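Local coordinates for protein GCN5-related N-acetyltransferase (Anabaena variabilis, PDB 2OZG) that binds coenzyme A and probably transfers acetyl groups to amines, perhaps those of aminoglycosides, at residues Q102-L105 against Q106-E110; D317-A320 against T321-G324; V32-F35 against G36-E39; R363-L367 against T368-Q372; A15-E18 against N19-Q22. All coordinates share one frame; numbering follows the deposited sequence.

All five contacts are local, each within one continuous run of chain. Contacts 1, 3 and 5 belong to the acetyltransferase domain, contacts 2 and 4 to the sterol carrier protein domain. Contact 1 lies in the second half of helix 96-110 and keeps its apolar side against strands. Contacts 5 and 3 lead into the first turns of helices 20-30 and 37-45, with turns and water bridges. Contact 3 lies at the surface beside a second subunit. Contact 4 ends helix 362-367 and mixes buried leucines with a capping threonine. Contact 2 is a 3-10 turn. Contacts 1 and 2 are the pair that touch: L318 packs on L105, across the two domains.

Contact 1 (Q102-L105 against Q106-E110); sequences QHTL and QEISE
T104 and I108 lie side by side one turn apart on helix 96-110 and point the same way. T104 CG2 meets I108 CD1 at 3.9 Å. CG2 of T104 is anti to the backbone N, which leaves OG1 (chi1 -60°) beside that N, where it bonds back to L100 O. The threonine thus satisfies its hydroxyl within the helix and offers a methyl to its neighbour. Four backbone bonds span the segments. I108 N to T104 O, at 2.9 Å, and S109 N to L105 O are two of them. Q106 N and E107 N reach Q102 O and H103 O in the same i to i+4 pattern.

Q106 O takes two donors on the same face of its plane: E110 N, and S109 OG at 2.7 Å. An alanine at S109 would remove the hydroxyl and is likely to leave Q106 O with the backbone donor E110 N alone. Q106 NE2 makes a weak bond to E110 OE2 on the outer side. The extended E107 chain carries its carboxylate to two partners, Y12 OH and R51, the latter a salt bridge. The H103 ring lies nearly parallel to that of Y12, and H103 ND1 makes a weak bond to A99 O.

The helix is the middle element of the beta-alpha-beta unit with strands 75-87 and 115-118. T104 and I108 pack on strand 75-87, T104 and E107 also on strand 58-72, while L105 faces Y131 and L318.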
loop_
_atom_site.group_PDB
_atom_site.type_symbol
_atom_site.label_atom_id
_atom_site.label_comp_id
_atom_site.label_asym_id
_atom_site.label_seq_id
_atom_site.Cartn_x
_atom_site.Cartn_y
_atom_site.Cartn_z
ATOM N N GLN A 102 -13.747 -34.726 -20.709
ATOM C CA GLN A 102 -13.926 -36.148 -20.864
ATOM C C GLN A 102 -13.720 -36.586 -22.317
ATOM O O GLN A 102 -13.038 -37.550 -22.576
ATOM C CB GLN A 102 -15.329 -36.503 -20.372
ATOM C CG GLN A 102 -15.503 -36.286 -18.862
ATOM C CD GLN A 102 -16.940 -36.640 -18.384
ATOM O OE1 GLN A 102 -17.919 -36.423 -19.112
ATOM N NE2 GLN A 102 -17.059 -37.133 -17.140
ATOM N N HIS A 103 -14.339 -35.883 -23.263
ATOM C CA HIS A 103 -14.114 -36.156 -24.681
ATOM C C HIS A 103 -12.668 -36.059 -25.051
ATOM O O HIS A 103 -12.176 -36.898 -25.762
ATOM C CB HIS A 103 -14.947 -35.224 -25.594
ATOM C CG HIS A 103 -16.371 -35.659 -25.757
ATOM N ND1 HIS A 103 -17.446 -34.890 -25.349
ATOM C CD2 HIS A 103 -16.903 -36.788 -26.300
ATOM C CE1 HIS A 103 -18.575 -35.516 -25.641
ATOM N NE2 HIS A 103 -18.272 -36.670 -26.213
ATOM N N THR A 104 -12.011 -34.994 -24.621
ATOM C CA THR A 104 -10.601 -34.787 -24.835
ATOM C C THR A 104 -9.755 -35.935 -24.289
ATOM O O THR A 104 -8.867 -36.429 -24.971
ATOM C CB THR A 104 -10.162 -33.449 -24.143
ATOM O OG1 THR A 104 -10.915 -32.378 -24.710
ATOM C CG2 THR A 104 -8.707 -33.172 -24.337
ATOM N N LEU A 105 -10.006 -36.347 -23.050
ATOM C CA LEU A 105 -9.302 -37.479 -22.476
ATOM C C LEU A 105 -9.489 -38.758 -23.289
ATOM O O LEU A 105 -8.544 -39.518 -23.508
ATOM C CB LEU A 105 -9.737 -37.700 -21.024
ATOM C CG LEU A 105 -9.167 -36.756 -20.004
ATOM C CD1 LEU A 105 -9.830 -37.015 -18.631
ATOM C CD2 LEU A 105 -7.673 -36.947 -19.894
ATOM N N GLN A 106 -10.706 -39.000 -23.746
ATOM C CA GLN A 106 -10.988 -40.144 -24.586
ATOM C C GLN A 106 -10.172 -40.051 -25.857
ATOM O O GLN A 106 -9.635 -41.057 -26.318
ATOM C CB GLN A 106 -12.476 -40.236 -24.903
ATOM C CG GLN A 106 -12.858 -41.248 -26.018
ATOM C CD GLN A 106 -12.546 -42.742 -25.684
ATOM O OE1 GLN A 106 -12.115 -43.100 -24.568
ATOM N NE2 GLN A 106 -12.789 -43.611 -26.664
ATOM N N GLU A 107 -10.055 -38.856 -26.435
ATOM C CA GLU A 107 -9.235 -38.734 -27.645
ATOM C C GLU A 107 -7.761 -39.025 -27.344
ATOM O O GLU A 107 -7.087 -39.726 -28.070
ATOM C CB GLU A 107 -9.374 -37.342 -28.257
ATOM C CG GLU A 107 -8.488 -37.160 -29.444
ATOM C CD GLU A 107 -8.650 -35.818 -30.124
ATOM O OE1 GLU A 107 -9.596 -35.039 -29.797
ATOM O OE2 GLU A 107 -7.806 -35.550 -30.997
ATOM N N ILE A 108 -7.245 -38.480 -26.254
ATOM C CA ILE A 108 -5.839 -38.692 -25.901
ATOM C C ILE A 108 -5.571 -40.204 -25.725
ATOM O O ILE A 108 -4.565 -40.759 -26.236
ATOM C CB ILE A 108 -5.501 -37.879 -24.642
ATOM C CG1 ILE A 108 -5.629 -36.375 -24.966
ATOM C CG2 ILE A 108 -4.105 -38.195 -24.128
ATOM C CD1 ILE A 108 -5.691 -35.487 -23.730
ATOM N N SER A 109 -6.517 -40.876 -25.083
ATOM C CA SER A 109 -6.407 -42.272 -24.854
ATOM C C SER A 109 -6.346 -43.026 -26.197
ATOM O O SER A 109 -5.547 -43.939 -26.350
ATOM C CB SER A 109 -7.548 -42.792 -23.972
ATOM O OG SER A 109 -8.686 -43.080 -24.762
ATOM N N GLU A 110 -7.185 -42.636 -27.157
ATOM C CA GLU A 110 -7.213 -43.282 -28.465
ATOM C C GLU A 110 -5.948 -43.056 -29.247
ATOM O O GLU A 110 -5.720 -43.731 -30.243
ATOM C CB GLU A 110 -8.394 -42.773 -29.297
ATOM C CG GLU A 110 -9.757 -43.212 -28.748
ATOM C CD GLU A 110 -10.919 -42.452 -29.379
ATOM O OE1 GLU A 110 -10.676 -41.364 -29.992
ATOM O OE2 GLU A 110 -12.076 -42.925 -29.224
#

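Contact 2 (D317-A320 against T321-G324); sequences DLLA and TNQG
L319 and A320 offer their carbonyls to N322 and Q323. T321 comes first in the second segment. Its N lies near L319 O but at a poor angle for a bond. Its side chain stays close to the chain it has just left, with T321 CB 3.7 Å from A320 C.

N322 comes next. N322 N bonds to L319 O at 3.0 Å, a nearly straight bond with an N-H...O angle of 167°. This is the i to i+3 step of a 3-10 turn. The side chain lies back over L319: N322 ND2 is 3.8 Å from L319 CB, and N322 CB is 3.4 Å from L319 O. CG stands beside the backbone N, anti to the carbonyl carbon (chi1 -70°), which keeps the amide on the L319 side. There both of its ends are used. ND2 donates to V291 O and to D316 OD2, and OD1 accepts from V293 N. This buried amide therefore ties the turn to the chain around 291-293.

Q323 repeats the i to i+3 step. Q323 N reaches A320 O at 3.1 Å, from above the carbonyl plane. A water donates to A320 O at 2.7 Å and also to Q323 O, so it bridges the two carbonyls. The Q323 chain bends at chi2, and OE1 accepts from D316 N.

G324 then begins strand 324-331 and pairs with V314. The turn thus joins strands 308-315 and 324-331, neighbours in the five-stranded sheet. L318 packs on Q102 and L105 and L319 on Q106 of helix 96-110, and both touch R289 of strand 279-290.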
loop_
_atom_site.group_PDB
_atom_site.type_symbol
_atom_site.label_atom_id
_atom_site.label_comp_id
_atom_site.label_asym_id
_atom_site.label_seq_id
_atom_site.Cartn_x
_atom_site.Cartn_y
_atom_site.Cartn_z
ATOM N N ASP A 317 -13.142 -44.133 -12.838
ATOM C CA ASP A 317 -14.549 -44.106 -13.176
ATOM C C ASP A 317 -14.819 -43.610 -14.616
ATOM O O ASP A 317 -15.965 -43.630 -15.059
ATOM C CB ASP A 317 -15.290 -43.210 -12.178
ATOM C CG ASP A 317 -14.905 -41.726 -12.309
ATOM O OD1 ASP A 317 -13.746 -41.437 -12.698
ATOM O OD2 ASP A 317 -15.736 -40.840 -11.985
ATOM N N LEU A 318 -13.781 -43.138 -15.321
ATOM C CA LEU A 318 -13.926 -42.609 -16.684
ATOM C C LEU A 318 -13.398 -43.564 -17.738
ATOM O O LEU A 318 -14.070 -43.846 -18.715
ATOM C CB LEU A 318 -13.184 -41.280 -16.814
ATOM C CG LEU A 318 -13.320 -40.565 -18.171
ATOM C CD1 LEU A 318 -14.787 -40.224 -18.431
ATOM C CD2 LEU A 318 -12.456 -39.325 -18.273
ATOM N N LEU A 319 -12.172 -44.021 -17.548
ATOM C CA LEU A 319 -11.496 -44.904 -18.495
ATOM C C LEU A 319 -11.362 -46.314 -17.914
ATOM O O LEU A 319 -10.403 -46.637 -17.224
ATOM C CB LEU A 319 -10.147 -44.301 -18.894
ATOM C CG LEU A 319 -10.271 -42.887 -19.490
ATOM C CD1 LEU A 319 -8.902 -42.259 -19.731
ATOM C CD2 LEU A 319 -11.069 -42.822 -20.782
ATOM N N ALA A 320 -12.363 -47.135 -18.195
ATOM C CA ALA A 320 -12.470 -48.488 -17.679
ATOM C C ALA A 320 -11.212 -49.348 -17.787
ATOM O O ALA A 320 -11.002 -50.188 -16.938
ATOM C CB ALA A 320 -13.625 -49.214 -18.352
ATOM N N THR A 321 -10.397 -49.179 -18.820
ATOM C CA THR A 321 -9.168 -49.994 -18.932
ATOM C C THR A 321 -8.131 -49.776 -17.824
ATOM O O THR A 321 -7.186 -50.545 -17.691
ATOM C CB THR A 321 -8.453 -49.761 -20.285
ATOM O OG1 THR A 321 -8.003 -48.411 -20.366
ATOM C CG2 THR A 321 -9.391 -50.096 -21.469
ATOM N N ASN A 322 -8.261 -48.698 -17.061
ATOM C CA ASN A 322 -7.372 -48.395 -15.974
ATOM C C ASN A 322 -7.904 -48.877 -14.597
ATOM O O ASN A 322 -7.227 -48.770 -13.553
ATOM C CB ASN A 322 -7.251 -46.872 -15.859
ATOM C CG ASN A 322 -6.484 -46.231 -17.006
ATOM O OD1 ASN A 322 -5.633 -46.844 -17.608
ATOM N ND2 ASN A 322 -6.772 -44.969 -17.264
ATOM N N GLN A 323 -9.145 -49.334 -14.595
ATOM C CA GLN A 323 -9.812 -49.754 -13.372
ATOM C C GLN A 323 -9.448 -51.189 -13.130
ATOM O O GLN A 323 -9.811 -52.007 -13.925
ATOM C CB GLN A 323 -11.328 -49.669 -13.604
ATOM C CG GLN A 323 -12.215 -50.270 -12.548
ATOM C CD GLN A 323 -12.351 -49.443 -11.314
ATOM O OE1 GLN A 323 -12.717 -48.251 -11.350
ATOM N NE2 GLN A 323 -12.109 -50.084 -10.188
ATOM N N GLY A 324 -8.737 -51.515 -12.059
ATOM C CA GLY A 324 -8.444 -52.926 -11.794
ATOM C C GLY A 324 -7.132 -53.134 -11.081
ATOM O O GLY A 324 -6.542 -52.190 -10.555
HETATM O O HOH W 1 -11.671 -52.625 -16.084
#

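Contact 3 (V32-F35 against G36-E39); sequences VMSF and GDSE
M33 CE comes to 3.6 Å from D37 O. M33, a selenomethionine, stands just before a turn and reaches across it to the first residues of helix 37-45. Its chain bends at chi3. M33 SE lies 4.2 Å from S38 CB. S38 OG is hydrogen-bonded to G24 O of helix 20-30.

G36 follows F35, whose ring turns one face to the backbone of the glycine: F35 CG is 3.3 Å from G36 N. CG of F35 lies beside its own carbonyl carbon, anti to the backbone N (chi1 177°). That places the ring over the next peptide. G36 N also makes a weak bond to E28 OE1 of helix 20-30. The positive phi of G36, 73°, favours glycine, and a CB here would clash with F35 O.

S34, F35, G36 and D37 form a type II beta turn, with G36 at its third position. The turn is closed by D37 N to S34 O at 3.1 Å, with an N-H...O angle of 169°. It follows the Schellman motif that ends helix 20-30 with V32 as its C-prime residue, and it leads into helix 37-45.

D37 folds its carboxylate back toward S34, where D37 OD2 comes within 3.7 Å of S34 CB. A water accepts from S34 N at 2.9 Å and donates to D37 OD2 at 3.0 Å. It links the two residues a second time, beside the backbone bond. The loop also borders a second subunit: F35 makes backbone hydrogen bonds to it and packs on D197 of that subunit, and V32 packs on its E221.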
loop_
_atom_site.group_PDB
_atom_site.type_symbol
_atom_site.label_atom_id
_atom_site.label_comp_id
_atom_site.label_asym_id
_atom_site.label_seq_id
_atom_site.Cartn_x
_atom_site.Cartn_y
_atom_site.Cartn_z
ATOM N N VAL A 32 -9.447 -12.947 -20.837
ATOM C CA VAL A 32 -9.323 -11.496 -20.748
ATOM C C VAL A 32 -8.140 -11.023 -21.580
ATOM O O VAL A 32 -7.296 -10.278 -21.092
ATOM C CB VAL A 32 -9.219 -11.016 -19.246
ATOM C CG1 VAL A 32 -9.545 -9.510 -19.153
ATOM C CG2 VAL A 32 -10.192 -11.795 -18.396
HETATM N N MSE A 33 -8.112 -11.420 -22.847
HETATM C CA MSE A 33 -7.030 -11.059 -23.726
HETATM C C MSE A 33 -7.358 -9.765 -24.420
HETATM O O MSE A 33 -8.503 -9.471 -24.721
HETATM C CB MSE A 33 -6.813 -12.165 -24.762
HETATM C CG MSE A 33 -6.512 -13.514 -24.153
HETATM SE SE MSE A 33 -6.404 -14.969 -25.477
HETATM C CE MSE A 33 -4.539 -14.631 -26.016
ATOM N N SER A 34 -6.351 -8.960 -24.678
ATOM C CA SER A 34 -6.608 -7.710 -25.386
ATOM C C SER A 34 -7.219 -8.060 -26.754
ATOM O O SER A 34 -6.962 -9.146 -27.300
ATOM C CB SER A 34 -5.313 -6.921 -25.566
ATOM O OG SER A 34 -4.625 -6.821 -24.330
ATOM N N PHE A 35 -8.012 -7.142 -27.305
ATOM C CA PHE A 35 -8.638 -7.378 -28.613
ATOM C C PHE A 35 -7.646 -7.900 -29.699
ATOM O O PHE A 35 -6.567 -7.326 -29.934
ATOM C CB PHE A 35 -9.412 -6.147 -29.131
ATOM C CG PHE A 35 -9.981 -6.373 -30.500
ATOM C CD1 PHE A 35 -11.047 -7.258 -30.675
ATOM C CD2 PHE A 35 -9.401 -5.791 -31.621
ATOM C CE1 PHE A 35 -11.552 -7.530 -31.945
ATOM C CE2 PHE A 35 -9.905 -6.051 -32.896
ATOM C CZ PHE A 35 -10.982 -6.921 -33.058
ATOM N N GLY A 36 -8.024 -9.019 -30.315
ATOM C CA GLY A 36 -7.217 -9.691 -31.344
ATOM C C GLY A 36 -5.947 -10.453 -30.952
ATOM O O GLY A 36 -5.293 -11.016 -31.832
ATOM N N ASP A 37 -5.566 -10.484 -29.665
ATOM C CA ASP A 37 -4.335 -11.229 -29.244
ATOM C C ASP A 37 -4.522 -12.736 -29.315
ATOM O O ASP A 37 -3.583 -13.478 -29.275
ATOM C CB ASP A 37 -3.861 -10.840 -27.848
ATOM C CG ASP A 37 -3.251 -9.456 -27.808
ATOM O OD1 ASP A 37 -3.365 -8.702 -28.819
ATOM O OD2 ASP A 37 -2.653 -9.122 -26.763
ATOM N N SER A 38 -5.770 -13.159 -29.414
ATOM C CA SER A 38 -6.110 -14.528 -29.643
ATOM C C SER A 38 -5.657 -15.061 -31.000
ATOM O O SER A 38 -5.381 -16.228 -31.105
ATOM C CB SER A 38 -7.622 -14.641 -29.528
ATOM O OG SER A 38 -8.099 -15.894 -29.924
ATOM N N GLU A 39 -5.590 -14.233 -32.045
ATOM C CA GLU A 39 -5.131 -14.701 -33.370
ATOM C C GLU A 39 -3.692 -15.202 -33.324
ATOM O O GLU A 39 -3.350 -16.267 -33.835
ATOM C CB GLU A 39 -5.171 -13.577 -34.433
ATOM C CG GLU A 39 -6.521 -12.951 -34.753
HETATM O O HOH W 2 -3.676 -10.013 -24.074
#

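Contact 4 (R363-L367 against T368-Q372); sequences RQLQL and TGKLQ
L365 and Q366 hand their carbonyls to K370 and G369, just beyond helix 362-367. K370 N bonds to L365 O at 2.7 Å and G369 N to Q366 O at 3.0 Å. This pair is a Schellman motif, with G369 as the C-prime residue at a positive phi of 71°. T368 is the first residue to leave helical angles, and the chain then runs into strand 371-373.

T368 grips Q364 O twice. T368 OG1 donates to Q364 O at 2.9 Å, and T368 N at 3.2 Å. OG1 sits between the backbone N and the carbonyl carbon (chi1 58°), the rotation that turns the hydroxyl back onto the helix. A valine at T368 would probably leave Q364 O with the longer backbone bond alone.

L371 packs against the last turn of the helix. L371 CD2 meets L365 CB at 3.7 Å, the two side chains crossing at about a right angle, and L371 CD1 reaches Q366 CB. The K370 and L365 side chains cross likewise, with K370 CB 4.1 Å from L365 CD2. L365 goes on to helix 349-357 and L371 to L378 of helix 375-385. T368 and K370 also pack on a third subunit, and R363 makes a salt bridge to E388 of that subunit.

A water donates to both Q366 O and L371 O. The helix-end carbonyls of Q364, L365 and Q366 are thus satisfied by T368, K370 and G369, while leucines pack alongside.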
loop_
_atom_site.group_PDB
_atom_site.type_symbol
_atom_site.label_atom_id
_atom_site.label_comp_id
_atom_site.label_asym_id
_atom_site.label_seq_id
_atom_site.Cartn_x
_atom_site.Cartn_y
_atom_site.Cartn_z
ATOM N N ARG A 363 3.851 -42.302 2.007
ATOM C CA ARG A 363 3.470 -41.994 3.379
ATOM C C ARG A 363 2.591 -40.753 3.427
ATOM O O ARG A 363 1.580 -40.730 4.122
ATOM C CB ARG A 363 4.722 -41.702 4.206
ATOM C CG ARG A 363 4.446 -41.634 5.682
ATOM C CD ARG A 363 5.632 -41.087 6.461
ATOM N NE ARG A 363 5.964 -39.698 6.129
ATOM C CZ ARG A 363 5.465 -38.636 6.761
ATOM N NH1 ARG A 363 4.593 -38.782 7.750
ATOM N NH2 ARG A 363 5.838 -37.415 6.395
ATOM N N GLN A 364 3.010 -39.713 2.718
ATOM C CA GLN A 364 2.236 -38.460 2.632
ATOM C C GLN A 364 0.872 -38.662 1.960
ATOM O O GLN A 364 -0.092 -38.044 2.329
ATOM C CB GLN A 364 3.022 -37.392 1.858
ATOM C CG GLN A 364 4.174 -36.777 2.713
ATOM C CD GLN A 364 5.031 -35.869 1.918
ATOM O OE1 GLN A 364 5.430 -36.185 0.763
ATOM N NE2 GLN A 364 5.336 -34.703 2.501
ATOM N N LEU A 365 0.812 -39.501 0.944
ATOM C CA LEU A 365 -0.455 -39.812 0.289
ATOM C C LEU A 365 -1.384 -40.683 1.196
ATOM O O LEU A 365 -2.616 -40.521 1.237
ATOM C CB LEU A 365 -0.171 -40.458 -1.057
ATOM C CG LEU A 365 0.499 -39.530 -2.082
ATOM C CD1 LEU A 365 1.025 -40.270 -3.325
ATOM C CD2 LEU A 365 -0.472 -38.361 -2.505
ATOM N N GLN A 366 -0.783 -41.552 1.985
ATOM C CA GLN A 366 -1.522 -42.316 2.933
ATOM C C GLN A 366 -2.157 -41.398 3.959
ATOM O O GLN A 366 -3.341 -41.512 4.273
ATOM C CB GLN A 366 -0.610 -43.286 3.656
ATOM C CG GLN A 366 -1.354 -44.186 4.604
ATOM C CD GLN A 366 -0.423 -45.085 5.399
ATOM O OE1 GLN A 366 0.641 -44.653 5.893
ATOM N NE2 GLN A 366 -0.806 -46.329 5.518
ATOM N N LEU A 367 -1.354 -40.493 4.485
ATOM C CA LEU A 367 -1.791 -39.569 5.531
ATOM C C LEU A 367 -2.913 -38.630 5.107
ATOM O O LEU A 367 -3.683 -38.201 5.939
ATOM C CB LEU A 367 -0.600 -38.747 5.994
ATOM C CG LEU A 367 -0.879 -37.620 6.987
ATOM C CD1 LEU A 367 -1.330 -38.192 8.305
ATOM C CD2 LEU A 367 0.370 -36.777 7.161
ATOM N N THR A 368 -2.955 -38.283 3.818
ATOM C CA THR A 368 -3.948 -37.380 3.230
ATOM C C THR A 368 -5.049 -38.180 2.527
ATOM O O THR A 368 -5.872 -37.630 1.779
ATOM C CB THR A 368 -3.285 -36.376 2.270
ATOM O OG1 THR A 368 -2.589 -37.065 1.224
ATOM C CG2 THR A 368 -2.279 -35.500 3.014
ATOM N N GLY A 369 -5.039 -39.496 2.772
ATOM C CA GLY A 369 -6.082 -40.387 2.336
ATOM C C GLY A 369 -6.188 -40.686 0.861
ATOM O O GLY A 369 -7.242 -41.106 0.419
ATOM N N LYS A 370 -5.101 -40.510 0.107
ATOM C CA LYS A 370 -5.151 -40.755 -1.338
ATOM C C LYS A 370 -4.747 -42.183 -1.697
ATOM O O LYS A 370 -4.839 -42.601 -2.873
ATOM C CB LYS A 370 -4.236 -39.795 -2.053
ATOM C CG LYS A 370 -4.498 -38.390 -1.625
ATOM C CD LYS A 370 -5.973 -38.025 -1.681
ATOM C CE LYS A 370 -6.136 -36.488 -1.706
ATOM N NZ LYS A 370 -7.588 -36.164 -1.581
ATOM N N LEU A 371 -4.284 -42.933 -0.701
ATOM C CA LEU A 371 -3.972 -44.323 -0.930
ATOM C C LEU A 371 -4.058 -45.102 0.385
ATOM O O LEU A 371 -3.982 -44.516 1.450
ATOM C CB LEU A 371 -2.611 -44.504 -1.619
ATOM C CG LEU A 371 -1.260 -44.127 -1.003
ATOM C CD1 LEU A 371 -0.829 -45.178 0.034
ATOM C CD2 LEU A 371 -0.188 -44.026 -2.042
ATOM N N GLN A 372 -4.325 -46.401 0.270
ATOM C CA GLN A 372 -4.272 -47.327 1.396
ATOM C C GLN A 372 -3.272 -48.415 1.009
ATOM O O GLN A 372 -3.299 -48.939 -0.128
ATOM C CB GLN A 372 -5.636 -47.988 1.627
ATOM C CG GLN A 372 -6.747 -47.000 1.823
ATOM C CD GLN A 372 -7.939 -47.628 2.561
ATOM O OE1 GLN A 372 -8.155 -48.856 2.505
ATOM N NE2 GLN A 372 -8.702 -46.781 3.278
HETATM O O HOH W 3 -5.130 -43.575 3.597
#

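Contact 5 (A15-E18 against N19-Q22); sequences ASQE and NIQQ
The N19 amide is the flat group of this contact, folded back against A15 and S16. N19 OD1 accepts from S16 N at 2.9 Å, with a nearly straight N-H...O angle of 170°, though the donor is tilted 35° from the amide plane. N19 OD1 also lies 3.7 Å from A15 CB. ND2 points on to Y54 OH, to which it is hydrogen-bonded, so both ends of the amide have partners. N19 CG takes the rotation between its backbone N and carbonyl carbon (chi1 60°), and this brings the group back over the loop.

S16 O receives two donors. I20 N reaches S16 O at 2.9 Å, nearly along the C=O axis, and N19 N reaches it at 3.0 Å from above the carbonyl plane. S16 OG accepts from E18 N at 3.0 Å, which makes an ST turn. N19 holds the N-cap position before helix 20-30, yet its side chain makes no capping bond; it serves the loop behind it. I20 CD1 touches A15 CB at 4.0 Å, a small apolar patch beside L47. A water joins Q17 O to Q21 NE2.

The A15 backbone bonds to F50, and A15 and N19 pack on side chains of strand 50-55. The bonds run both ways between S16 and N19, so S16 N and S16 O are both satisfied locally, where strand 10-14 gives way to helix 20-30.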
loop_
_atom_site.group_PDB
_atom_site.type_symbol
_atom_site.label_atom_id
_atom_site.label_comp_id
_atom_site.label_asym_id
_atom_site.label_seq_id
_atom_site.Cartn_x
_atom_site.Cartn_y
_atom_site.Cartn_z
ATOM N N ALA A 15 -11.359 -28.220 -34.317
ATOM C CA ALA A 15 -11.643 -26.868 -34.822
ATOM C C ALA A 15 -11.438 -26.897 -36.324
ATOM O O ALA A 15 -10.670 -27.697 -36.804
ATOM C CB ALA A 15 -10.703 -25.814 -34.187
ATOM N N SER A 16 -12.137 -26.006 -37.039
ATOM C CA SER A 16 -12.088 -25.881 -38.489
ATOM C C SER A 16 -12.168 -24.401 -38.801
ATOM O O SER A 16 -12.458 -23.571 -37.918
ATOM C CB SER A 16 -13.311 -26.536 -39.103
ATOM O OG SER A 16 -14.473 -25.771 -38.821
ATOM N N GLN A 17 -11.980 -24.073 -40.065
ATOM C CA GLN A 17 -12.097 -22.707 -40.519
ATOM C C GLN A 17 -13.480 -22.188 -40.230
ATOM O O GLN A 17 -13.681 -20.992 -40.150
ATOM C CB GLN A 17 -11.844 -22.633 -42.039
ATOM C CG GLN A 17 -10.392 -22.686 -42.447
ATOM C CD GLN A 17 -9.685 -21.382 -42.150
ATOM O OE1 GLN A 17 -9.235 -21.128 -41.018
ATOM N NE2 GLN A 17 -9.574 -20.539 -43.180
ATOM N N GLU A 18 -14.448 -23.085 -40.095
ATOM C CA GLU A 18 -15.830 -22.689 -39.895
ATOM C C GLU A 18 -16.093 -22.191 -38.490
ATOM O O GLU A 18 -17.022 -21.399 -38.267
ATOM C CB GLU A 18 -16.759 -23.863 -40.188
ATOM C CG GLU A 18 -18.236 -23.485 -40.367
ATOM C CD GLU A 18 -18.531 -22.693 -41.670
ATOM O OE1 GLU A 18 -17.737 -22.805 -42.637
ATOM O OE2 GLU A 18 -19.579 -21.986 -41.715
ATOM N N ASN A 19 -15.291 -22.627 -37.529
ATOM C CA ASN A 19 -15.530 -22.232 -36.150
ATOM C C ASN A 19 -14.340 -21.649 -35.372
ATOM O O ASN A 19 -14.534 -21.289 -34.240
ATOM C CB ASN A 19 -16.113 -23.430 -35.379
ATOM C CG ASN A 19 -15.156 -24.645 -35.373
ATOM O OD1 ASN A 19 -13.919 -24.483 -35.412
ATOM N ND2 ASN A 19 -15.719 -25.855 -35.297
ATOM N N ILE A 20 -13.143 -21.547 -35.949
ATOM C CA ILE A 20 -11.949 -21.090 -35.179
ATOM C C ILE A 20 -11.986 -19.604 -34.764
ATOM O O ILE A 20 -11.384 -19.200 -33.765
ATOM C CB ILE A 20 -10.615 -21.396 -35.953
ATOM C CG1 ILE A 20 -9.388 -21.267 -35.051
ATOM C CG2 ILE A 20 -10.483 -20.485 -37.189
ATOM C CD1 ILE A 20 -9.494 -22.077 -33.724
ATOM N N GLN A 21 -12.678 -18.781 -35.522
ATOM C CA GLN A 21 -12.822 -17.385 -35.113
ATOM C C GLN A 21 -13.736 -17.218 -33.919
ATOM O O GLN A 21 -13.469 -16.359 -33.088
ATOM C CB GLN A 21 -13.420 -16.541 -36.205
ATOM C CG GLN A 21 -12.481 -16.198 -37.299
ATOM C CD GLN A 21 -13.202 -15.505 -38.407
ATOM O OE1 GLN A 21 -12.927 -14.346 -38.696
ATOM N NE2 GLN A 21 -14.184 -16.194 -39.008
ATOM N N GLN A 22 -14.870 -17.939 -33.921
ATOM C CA GLN A 22 -15.776 -17.909 -32.813
ATOM C C GLN A 22 -15.014 -18.406 -31.625
ATOM O O GLN A 22 -15.109 -17.799 -30.602
ATOM C CB GLN A 22 -16.982 -18.818 -32.986
ATOM C CG GLN A 22 -18.087 -18.274 -33.852
ATOM C CD GLN A 22 -18.727 -19.343 -34.709
ATOM O OE1 GLN A 22 -18.153 -19.775 -35.708
ATOM N NE2 GLN A 22 -19.927 -19.755 -34.342
HETATM O O HOH W 4 -14.316 -19.026 -38.480
HETATM O O HOH W 5 -15.928 -18.771 -36.366
#